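Local atomic coordinates of membrane-associated protein VP24 (Marburg virus - Musoke, Kenya, 1980, PDB entry 4OR8), a protein that may act as a minor matrix protein with a role in viral nucleocapsid assembly and virion budding, and interacts with the nucleoprotein. Residues Ser91-Asn96 with Gly210-Val215; Gln122-Pro127 with Phe164-Ala169; Gly51-Trp56 with Val60-Asn65. All blocks are in the same frame, centred on the assembly; numbering follows the deposited sequence.

Following the chain from its N terminus, interaction 3 closes first: strands 51-56 and 59-64 pair as a hairpin, a short local loop completed before either of the others opens. Interaction 1 then begins at residues 91-96 and closes only at 210-215, tying a short helix to the mixed sheet. Interaction 2, between 122-127 and 164-169, is nested inside that long loop and fastens a linker to helix 161-178. The centres of interactions 1 and 2 lie about 31 Å apart, on opposite sides of the chain's centre. Interactions 2 and 3 meet where Leu167 and Met168 pack on Trp56, while interactions 1 and 3 both touch the second subunit.

Interaction 1: residues Ser91-Asn96 with Gly210-Val215; sequences SHLFKN and GFLVEV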
loop_
_atom_site.group_PDB
_atom_site.type_symbol
_atom_site.label_atom_id
_atom_site.label_comp_id
_atom_site.label_asym_id
_atom_site.label_seq_id
_atom_site.Cartn_x
_atom_site.Cartn_y
_atom_site.Cartn_z
ATOM N N SER B 91 0.900 13.881 16.977
ATOM C CA SER B 91 0.147 14.920 17.673
ATOM C C SER B 91 0.026 16.203 16.858
ATOM O O SER B 91 -1.059 16.770 16.728
ATOM C CB SER B 91 0.804 15.235 19.019
ATOM O OG SER B 91 0.895 14.075 19.826
ATOM N N HIS B 92 1.149 16.652 16.311
ATOM C CA HIS B 92 1.206 17.887 15.535
ATOM C C HIS B 92 0.315 17.828 14.299
ATOM O O HIS B 92 -0.047 18.859 13.732
ATOM C CB HIS B 92 2.646 18.156 15.111
ATOM C CG HIS B 92 3.341 16.947 14.570
ATOM N ND1 HIS B 92 3.867 15.966 15.383
ATOM C CD2 HIS B 92 3.579 16.550 13.298
ATOM C CE1 HIS B 92 4.406 15.021 14.635
ATOM N NE2 HIS B 92 4.246 15.350 13.366
ATOM N N LEU B 93 -0.028 16.614 13.879
ATOM C CA LEU B 93 -0.879 16.421 12.713
ATOM C C LEU B 93 -2.350 16.222 13.085
ATOM O O LEU B 93 -3.232 16.874 12.525
ATOM C CB LEU B 93 -0.386 15.239 11.878
ATOM C CG LEU B 93 1.047 15.333 11.349
ATOM C CD1 LEU B 93 1.359 14.175 10.419
ATOM C CD2 LEU B 93 1.276 16.659 10.650
ATOM N N PHE B 94 -2.613 15.327 14.033
ATOM C CA PHE B 94 -3.987 14.945 14.352
ATOM C C PHE B 94 -4.574 15.662 15.564
ATOM O O PHE B 94 -5.775 15.925 15.615
ATOM C CB PHE B 94 -4.088 13.432 14.546
ATOM C CG PHE B 94 -3.716 12.643 13.329
ATOM C CD1 PHE B 94 -4.438 12.778 12.155
ATOM C CD2 PHE B 94 -2.647 11.762 13.357
ATOM C CE1 PHE B 94 -4.101 12.055 11.030
ATOM C CE2 PHE B 94 -2.306 11.035 12.237
ATOM C CZ PHE B 94 -3.035 11.183 11.071
ATOM N N LYS B 95 -3.732 15.963 16.543
ATOM C CA LYS B 95 -4.188 16.661 17.738
ATOM C C LYS B 95 -3.845 18.151 17.662
ATOM O O LYS B 95 -3.676 18.822 18.680
ATOM C CB LYS B 95 -3.607 16.007 18.990
ATOM C CG LYS B 95 -3.968 14.537 19.103
ATOM C CD LYS B 95 -3.252 13.863 20.255
ATOM C CE LYS B 95 -3.729 14.398 21.582
ATOM N NZ LYS B 95 -3.197 13.587 22.703
ATOM N N ASN B 96 -3.738 18.646 16.434
ATOM C CA ASN B 96 -3.588 20.066 16.165
ATOM C C ASN B 96 -4.588 20.468 15.093
ATOM O O ASN B 96 -4.417 20.122 13.926
ATOM C CB ASN B 96 -2.167 20.380 15.701
ATOM C CG ASN B 96 -2.020 21.803 15.190
ATOM O OD1 ASN B 96 -2.747 22.706 15.608
ATOM N ND2 ASN B 96 -1.080 22.009 14.275
ATOM N N GLY B 210 0.833 3.468 3.419
ATOM C CA GLY B 210 1.715 4.061 2.437
ATOM C C GLY B 210 2.660 5.050 3.081
ATOM O O GLY B 210 3.214 4.787 4.143
ATOM N N PHE B 211 2.837 6.198 2.443
ATOM C CA PHE B 211 3.785 7.183 2.930
ATOM C C PHE B 211 3.097 8.472 3.341
ATOM O O PHE B 211 2.450 9.130 2.532
ATOM C CB PHE B 211 4.856 7.454 1.875
ATOM C CG PHE B 211 5.656 6.240 1.508
ATOM C CD1 PHE B 211 6.758 5.870 2.259
ATOM C CD2 PHE B 211 5.299 5.461 0.422
ATOM C CE1 PHE B 211 7.496 4.750 1.930
ATOM C CE2 PHE B 211 6.031 4.339 0.085
ATOM C CZ PHE B 211 7.132 3.983 0.841
ATOM N N LEU B 212 3.233 8.818 4.613
ATOM C CA LEU B 212 2.681 10.058 5.129
ATOM C C LEU B 212 3.646 11.190 4.811
ATOM O O LEU B 212 4.776 11.201 5.289
ATOM C CB LEU B 212 2.465 9.952 6.639
ATOM C CG LEU B 212 1.397 10.845 7.273
ATOM C CD1 LEU B 212 0.036 10.607 6.634
ATOM C CD2 LEU B 212 1.333 10.599 8.771
ATOM N N VAL B 213 3.203 12.131 3.983
ATOM C CA VAL B 213 4.040 13.259 3.595
ATOM C C VAL B 213 3.638 14.508 4.367
ATOM O O VAL B 213 2.525 15.010 4.221
ATOM C CB VAL B 213 3.953 13.537 2.086
ATOM C CG1 VAL B 213 4.751 14.780 1.732
ATOM C CG2 VAL B 213 4.449 12.333 1.296
ATOM N N GLU B 214 4.559 15.006 5.183
ATOM C CA GLU B 214 4.281 16.119 6.083
ATOM C C GLU B 214 5.195 17.312 5.808
ATOM O O GLU B 214 6.407 17.155 5.673
ATOM C CB GLU B 214 4.452 15.652 7.527
ATOM C CG GLU B 214 4.653 16.766 8.528
ATOM C CD GLU B 214 5.033 16.243 9.900
ATOM O OE1 GLU B 214 5.169 15.010 10.052
ATOM O OE2 GLU B 214 5.198 17.068 10.825
ATOM N N VAL B 215 4.612 18.503 5.728
ATOM C CA VAL B 215 5.391 19.717 5.492
ATOM C C VAL B 215 5.132 20.800 6.539
ATOM O O VAL B 215 3.989 21.206 6.757
ATOM C CB VAL B 215 5.107 20.311 4.098
ATOM C CG1 VAL B 215 5.919 21.582 3.886
ATOM C CG2 VAL B 215 5.409 19.296 3.015
#
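Leu93 and Leu212 meet end to end, methyl against methyl, with Leu93 CD1 3.9 Å from Leu212 CD2. This is the closely packed side of the contact, where the short helix 91-94 rests on strand 210-221. Both leucines are buried, and their branched, flexible side chains suit a gap too wide for the backbones to bridge: the nearest CA atoms, those of Leu93 and Glu214, are 8.4 Å apart. The other methyl of Leu93 turns to the next residue of the strand whose side chain points toward the helix, its CD2 lying 3.9 Å from Glu214 CD. Glu214 can serve both an apolar and a polar neighbour because its CG stands opposite the backbone N (chi1 160°) and the chain then runs extended, carrying the carboxylate past Leu93 to the His92 ring.

The direct polar link is weak: His92 NE2 to Glu214 OE1 is 3.5 Å long and bent to 142° at the hydrogen, with ring and carboxylate planes 28° apart. His92 is modelled in two conformers, so this link is tentative. Partly exposed, His92 marks the more open side, closed in part by Tyr22 of the second subunit, the stronger partner, whose hydroxyl bonds to His92 NE2 and Glu214 OE1. Arg216 forms a salt bridge with Glu214 OE2. These contacts would favour a charged carboxylate in a largely buried setting.

Leu93 also packs on Val233 and Phe235 of strand 228-239. Across the sheet, Val213 and Val215 point away from helix 91-94 and pack against helix 104-115, so strand 210-221 is sandwiched between two helical elements.

Interaction 2: residues Gln122-Pro127 with Phe164-Ala169; sequences QQSLIP and FKILMA
Ser124 and Leu125 receive the side chain of Ile166, which projects from helix 161-178 toward the loop that precedes helix 127-142. The apolar part rests on one pair of methyls, Leu125 CD2 and Ile166 CG2, 3.8 Å apart. The Leu125 and Ile166 side chains run antiparallel alongside each other and touch through these methyls. Ile166 is well suited to this place because its beta-branch gives two separate arms: with CG2 set opposite the backbone N and CG1 beside it (chi1 -67°), CG2 meets Leu125 and Ser124, while CD1 comes 3.9 Å from the carbonyl oxygen Ser124 O.

The second kind of contact is between a polar atom and a methyl. Ser124 OG lies 3.6 Å from Ile166 CG2, placed there by a chi1 of 56° that holds the hydroxyl between the backbone N and the carbonyl carbon. It is a van der Waals touch, and the two segments share no hydrogen bond. A small serine lets the loop come near the helix at this less buried margin, whereas the buried Leu125 turns inward to Met163 of the same helix and Val133 of helix 127-142.

Within the helix, backbone bonds such as Met168 N to Phe164 O (3.1 Å) hold Ile166 in place. On the helix side facing away from the loop, the Met168 CE methyl lies 3.6 Å above one face of the Phe164 ring, a Met-aromatic contact.

Ile126 occupies the N-cap of helix 127-142, and Pro127 follows in the first turn, where the proline's missing N-H costs no helical bond. The arrangement is that of an interhelical linker held by Ser124 and Leu125 against Ile166 of an adjacent helix, within the helical part of VP24's pyramidal fold.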
loop_
_atom_site.group_PDB
_atom_site.type_symbol
_atom_site.label_atom_id
_atom_site.label_comp_id
_atom_site.label_asym_id
_atom_site.label_seq_id
_atom_site.Cartn_x
_atom_site.Cartn_y
_atom_site.Cartn_z
ATOM N N GLN B 122 21.807 14.176 -8.332
ATOM C CA GLN B 122 22.416 15.433 -8.740
ATOM C C GLN B 122 23.928 15.316 -8.851
ATOM O O GLN B 122 24.641 16.309 -9.010
ATOM C CB GLN B 122 22.036 16.514 -7.740
ATOM C CG GLN B 122 20.557 16.769 -7.700
ATOM C CD GLN B 122 20.204 17.757 -6.637
ATOM O OE1 GLN B 122 20.716 17.688 -5.519
ATOM N NE2 GLN B 122 19.339 18.706 -6.974
ATOM N N GLN B 123 24.412 14.087 -8.784
ATOM C CA GLN B 123 25.839 13.856 -8.753
ATOM C C GLN B 123 26.367 13.591 -10.164
ATOM O O GLN B 123 27.522 13.891 -10.473
ATOM C CB GLN B 123 26.157 12.738 -7.754
ATOM C CG GLN B 123 27.235 11.784 -8.173
ATOM C CD GLN B 123 26.683 10.608 -8.949
ATOM O OE1 GLN B 123 25.514 10.600 -9.341
ATOM N NE2 GLN B 123 27.522 9.603 -9.172
ATOM N N SER B 124 25.497 13.087 -11.035
ATOM C CA SER B 124 25.877 12.791 -12.415
ATOM C C SER B 124 25.210 13.718 -13.431
ATOM O O SER B 124 25.208 13.439 -14.631
ATOM C CB SER B 124 25.556 11.335 -12.753
ATOM O OG SER B 124 24.187 11.055 -12.524
ATOM N N LEU B 125 24.646 14.817 -12.945
ATOM C CA LEU B 125 24.035 15.811 -13.816
ATOM C C LEU B 125 25.039 16.902 -14.151
ATOM O O LEU B 125 25.875 17.262 -13.321
ATOM C CB LEU B 125 22.821 16.445 -13.138
ATOM C CG LEU B 125 21.696 15.522 -12.679
ATOM C CD1 LEU B 125 20.587 16.332 -12.025
ATOM C CD2 LEU B 125 21.162 14.714 -13.842
ATOM N N ILE B 126 24.955 17.427 -15.366
ATOM C CA ILE B 126 25.749 18.586 -15.744
ATOM C C ILE B 126 25.190 19.817 -15.035
ATOM O O ILE B 126 23.975 19.937 -14.874
ATOM C CB ILE B 126 25.764 18.780 -17.274
ATOM C CG1 ILE B 126 24.345 18.725 -17.838
ATOM C CG2 ILE B 126 26.609 17.707 -17.928
ATOM C CD1 ILE B 126 24.298 18.730 -19.347
ATOM N N PRO B 127 26.079 20.727 -14.593
ATOM C CA PRO B 127 25.735 21.900 -13.775
ATOM C C PRO B 127 24.591 22.738 -14.338
ATOM O O PRO B 127 23.747 23.210 -13.575
ATOM C CB PRO B 127 27.030 22.714 -13.781
ATOM C CG PRO B 127 28.095 21.695 -13.941
ATOM C CD PRO B 127 27.526 20.659 -14.862
ATOM N N PHE B 164 17.740 13.537 -19.438
ATOM C CA PHE B 164 16.367 13.105 -19.227
ATOM C C PHE B 164 16.347 11.677 -18.689
ATOM O O PHE B 164 15.622 11.368 -17.745
ATOM C CB PHE B 164 15.584 13.185 -20.539
ATOM C CG PHE B 164 14.161 12.721 -20.428
ATOM C CD1 PHE B 164 13.824 11.403 -20.691
ATOM C CD2 PHE B 164 13.158 13.603 -20.068
ATOM C CE1 PHE B 164 12.516 10.976 -20.587
ATOM C CE2 PHE B 164 11.848 13.182 -19.967
ATOM C CZ PHE B 164 11.526 11.867 -20.226
ATOM N N LYS B 165 17.148 10.814 -19.304
ATOM C CA LYS B 165 17.225 9.414 -18.915
ATOM C C LYS B 165 17.684 9.286 -17.468
ATOM O O LYS B 165 17.085 8.560 -16.674
ATOM C CB LYS B 165 18.198 8.669 -19.829
ATOM C CG LYS B 165 17.665 7.356 -20.358
ATOM C CD LYS B 165 16.819 7.566 -21.598
ATOM C CE LYS B 165 17.694 7.894 -22.791
ATOM N NZ LYS B 165 18.670 6.803 -23.066
ATOM N N ILE B 166 18.752 10.004 -17.136
ATOM C CA ILE B 166 19.308 9.986 -15.790
ATOM C C ILE B 166 18.298 10.508 -14.773
ATOM O O ILE B 166 18.140 9.941 -13.689
ATOM C CB ILE B 166 20.612 10.813 -15.714
ATOM C CG1 ILE B 166 21.713 10.134 -16.529
ATOM C CG2 ILE B 166 21.064 10.990 -14.272
ATOM C CD1 ILE B 166 23.027 10.878 -16.518
ATOM N N LEU B 167 17.605 11.579 -15.141
ATOM C CA LEU B 167 16.614 12.184 -14.260
ATOM C C LEU B 167 15.514 11.204 -13.878
ATOM O O LEU B 167 15.135 11.119 -12.712
ATOM C CB LEU B 167 16.006 13.426 -14.903
ATOM C CG LEU B 167 14.959 14.121 -14.035
ATOM C CD1 LEU B 167 15.591 14.589 -12.731
ATOM C CD2 LEU B 167 14.301 15.278 -14.780
ATOM N N MET B 168 15.010 10.462 -14.858
ATOM C CA MET B 168 13.977 9.466 -14.605
ATOM C C MET B 168 14.528 8.312 -13.771
ATOM O O MET B 168 13.881 7.848 -12.835
ATOM C CB MET B 168 13.397 8.944 -15.918
ATOM C CG MET B 168 12.846 10.027 -16.832
ATOM S SD MET B 168 11.550 11.032 -16.072
ATOM C CE MET B 168 12.213 12.669 -16.355
ATOM N N ALA B 169 15.728 7.854 -14.112
ATOM C CA ALA B 169 16.369 6.767 -13.375
ATOM C C ALA B 169 16.610 7.139 -11.914
ATOM O O ALA B 169 16.503 6.297 -11.017
ATOM C CB ALA B 169 17.676 6.374 -14.044
#

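Interaction 3: residues Gly51-Trp56 with Val60-Asn65; sequences GWTVKW and VFHIPN
Trp52 and Ile63 meet because their first torsions turn the indole and the CG2 methyl toward each other. In Trp52, CG lies opposite the carbonyl carbon (chi1 -50°), bringing the indole to the neighbouring strand; in Ile63, CG2 points opposite the backbone N and meets it, 3.8 Å from Trp52 CE3. The two side chains cross at about a right angle. Farther along the indole, Pro64 O sits at the ring edge, 3.6 Å from Trp52 CZ3. The Asn65 amide also crosses the indole roughly perpendicularly, its plane turned 64° from the ring, and brings OD1 to the six-membered ring near CH2.

Four backbone hydrogen bonds join these antiparallel strands. Trp52 and Ile63 exchange two: Trp52 N to Ile63 O is 2.7 Å, and Ile63 N to Trp52 O is 2.9 Å. Val54 and Phe61 repeat the pattern, with Phe61 N to Val54 O at 2.8 Å. Between and beyond them lie the non-hydrogen-bonded pairs Thr53-His62 and Lys55-Val60; the backbones of Thr53 and Lys55 bond instead to Glu46 and Ile44 of strand 44-48, making 51-56 the middle strand of three. At the strand end, a CB on Gly51 would run into Ile63 O and the preceding carbonyl O, so a residue without a side chain suits the place; its CA approaches Ile63 O at 3.2 Å in a CA-H...O contact.

Trp52, Val54, Phe61 and Ile63 share the apolar face. Thr53, Lys55, Val60 and His62 share the other, where beta-branched Thr53 and Val60 touch through Thr53 CG2 and Val60 CG1, 3.7 Å apart. His62 there meets Trp83 of the second subunit and bonds weakly to its Glu82.

Backbone bonding thus fixes the hairpin's register, leaving the side chains to divide the work: Trp52, Phe61 and Ile63 pack on helix 104-115, while Thr53, Val60 and His62 meet the second subunit.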
loop_
_atom_site.group_PDB
_atom_site.type_symbol
_atom_site.label_atom_id
_atom_site.label_comp_id
_atom_site.label_asym_id
_atom_site.label_seq_id
_atom_site.Cartn_x
_atom_site.Cartn_y
_atom_site.Cartn_z
ATOM N N GLY B 51 -9.701 7.484 -8.788
ATOM C CA GLY B 51 -8.896 8.623 -8.385
ATOM C C GLY B 51 -8.393 9.483 -9.527
ATOM O O GLY B 51 -9.175 9.993 -10.326
ATOM N N TRP B 52 -7.076 9.650 -9.602
ATOM C CA TRP B 52 -6.483 10.531 -10.602
ATOM C C TRP B 52 -5.314 9.894 -11.335
ATOM O O TRP B 52 -4.738 8.905 -10.888
ATOM C CB TRP B 52 -5.990 11.826 -9.954
ATOM C CG TRP B 52 -6.995 12.504 -9.089
ATOM C CD1 TRP B 52 -7.889 13.459 -9.467
ATOM C CD2 TRP B 52 -7.207 12.283 -7.691
ATOM N NE1 TRP B 52 -8.645 13.850 -8.391
ATOM C CE2 TRP B 52 -8.247 13.142 -7.289
ATOM C CE3 TRP B 52 -6.618 11.443 -6.743
ATOM C CZ2 TRP B 52 -8.713 13.185 -5.976
ATOM C CZ3 TRP B 52 -7.080 11.487 -5.440
ATOM C CH2 TRP B 52 -8.116 12.353 -5.069
ATOM N N THR B 53 -4.968 10.485 -12.467
ATOM C CA THR B 53 -3.738 10.146 -13.157
ATOM C C THR B 53 -2.892 11.402 -13.290
ATOM O O THR B 53 -3.376 12.449 -13.722
ATOM C CB THR B 53 -4.004 9.548 -14.545
ATOM O OG1 THR B 53 -4.463 8.198 -14.398
ATOM C CG2 THR B 53 -2.736 9.549 -15.380
ATOM N N VAL B 54 -1.632 11.302 -12.892
ATOM C CA VAL B 54 -0.708 12.404 -13.080
ATOM C C VAL B 54 0.453 11.973 -13.954
ATOM O O VAL B 54 1.143 10.997 -13.658
ATOM C CB VAL B 54 -0.180 12.946 -11.751
ATOM C CG1 VAL B 54 0.804 14.066 -12.009
ATOM C CG2 VAL B 54 -1.333 13.435 -10.891
ATOM N N LYS B 55 0.648 12.703 -15.046
ATOM C CA LYS B 55 1.758 12.443 -15.948
ATOM C C LYS B 55 2.850 13.479 -15.756
ATOM O O LYS B 55 2.606 14.685 -15.828
ATOM C CB LYS B 55 1.282 12.433 -17.402
ATOM C CG LYS B 55 0.322 11.298 -17.717
ATOM C CD LYS B 55 -0.039 11.261 -19.188
ATOM C CE LYS B 55 -0.977 10.102 -19.484
ATOM N NZ LYS B 55 -1.284 9.987 -20.934
ATOM N N TRP B 56 4.056 12.997 -15.491
ATOM C CA TRP B 56 5.224 13.856 -15.388
ATOM C C TRP B 56 6.430 13.084 -15.890
ATOM O O TRP B 56 6.670 11.958 -15.463
ATOM C CB TRP B 56 5.441 14.312 -13.949
ATOM C CG TRP B 56 6.707 15.072 -13.774
ATOM C CD1 TRP B 56 6.882 16.416 -13.908
ATOM C CD2 TRP B 56 7.989 14.529 -13.444
ATOM N NE1 TRP B 56 8.193 16.746 -13.678
ATOM C CE2 TRP B 56 8.895 15.604 -13.393
ATOM C CE3 TRP B 56 8.459 13.238 -13.188
ATOM C CZ2 TRP B 56 10.243 15.429 -13.092
ATOM C CZ3 TRP B 56 9.794 13.066 -12.890
ATOM C CH2 TRP B 56 10.671 14.154 -12.843
ATOM N N VAL B 60 3.663 7.654 -15.413
ATOM C CA VAL B 60 2.219 7.787 -15.304
ATOM C C VAL B 60 1.797 7.350 -13.906
ATOM O O VAL B 60 1.822 6.165 -13.582
ATOM C CB VAL B 60 1.475 6.936 -16.351
ATOM C CG1 VAL B 60 -0.026 7.130 -16.213
ATOM C CG2 VAL B 60 1.932 7.299 -17.753
ATOM N N PHE B 61 1.421 8.311 -13.073
ATOM C CA PHE B 61 1.038 8.004 -11.703
ATOM C C PHE B 61 -0.455 7.715 -11.578
ATOM O O PHE B 61 -1.282 8.451 -12.109
ATOM C CB PHE B 61 1.437 9.145 -10.765
ATOM C CG PHE B 61 2.921 9.342 -10.647
ATOM C CD1 PHE B 61 3.701 8.425 -9.963
ATOM C CD2 PHE B 61 3.536 10.448 -11.211
ATOM C CE1 PHE B 61 5.067 8.602 -9.848
ATOM C CE2 PHE B 61 4.902 10.633 -11.100
ATOM C CZ PHE B 61 5.667 9.709 -10.416
ATOM N N HIS B 62 -0.788 6.639 -10.875
ATOM C CA HIS B 62 -2.174 6.298 -10.594
ATOM C C HIS B 62 -2.493 6.543 -9.123
ATOM O O HIS B 62 -2.118 5.749 -8.261
ATOM C CB HIS B 62 -2.449 4.842 -10.954
ATOM C CG HIS B 62 -2.170 4.512 -12.386
ATOM N ND1 HIS B 62 -0.899 4.260 -12.857
ATOM C CD2 HIS B 62 -2.996 4.396 -13.452
ATOM C CE1 HIS B 62 -0.954 4.001 -14.150
ATOM N NE2 HIS B 62 -2.215 4.077 -14.537
ATOM N N ILE B 63 -3.190 7.642 -8.849
ATOM C CA ILE B 63 -3.480 8.056 -7.479
ATOM C C ILE B 63 -4.900 7.699 -7.069
ATOM O O ILE B 63 -5.857 8.207 -7.649
ATOM C CB ILE B 63 -3.325 9.579 -7.300
ATOM C CG1 ILE B 63 -2.094 10.094 -8.045
ATOM C CG2 ILE B 63 -3.277 9.940 -5.822
ATOM C CD1 ILE B 63 -0.818 9.440 -7.619
ATOM N N PRO B 64 -5.037 6.828 -6.058
ATOM C CA PRO B 64 -6.329 6.426 -5.491
ATOM C C PRO B 64 -6.896 7.445 -4.503
ATOM O O PRO B 64 -6.163 8.284 -3.975
ATOM C CB PRO B 64 -5.997 5.127 -4.742
ATOM C CG PRO B 64 -4.609 4.746 -5.172
ATOM C CD PRO B 64 -3.932 6.026 -5.512
ATOM N N ASN B 65 -8.199 7.347 -4.251
ATOM C CA ASN B 65 -8.893 8.191 -3.282
ATOM C C ASN B 65 -8.730 7.690 -1.852
ATOM O O ASN B 65 -9.416 8.153 -0.941
ATOM C CB ASN B 65 -10.385 8.241 -3.613
ATOM C CG ASN B 65 -10.728 9.334 -4.600
ATOM O OD1 ASN B 65 -10.467 10.509 -4.353
ATOM N ND2 ASN B 65 -11.318 8.951 -5.730
#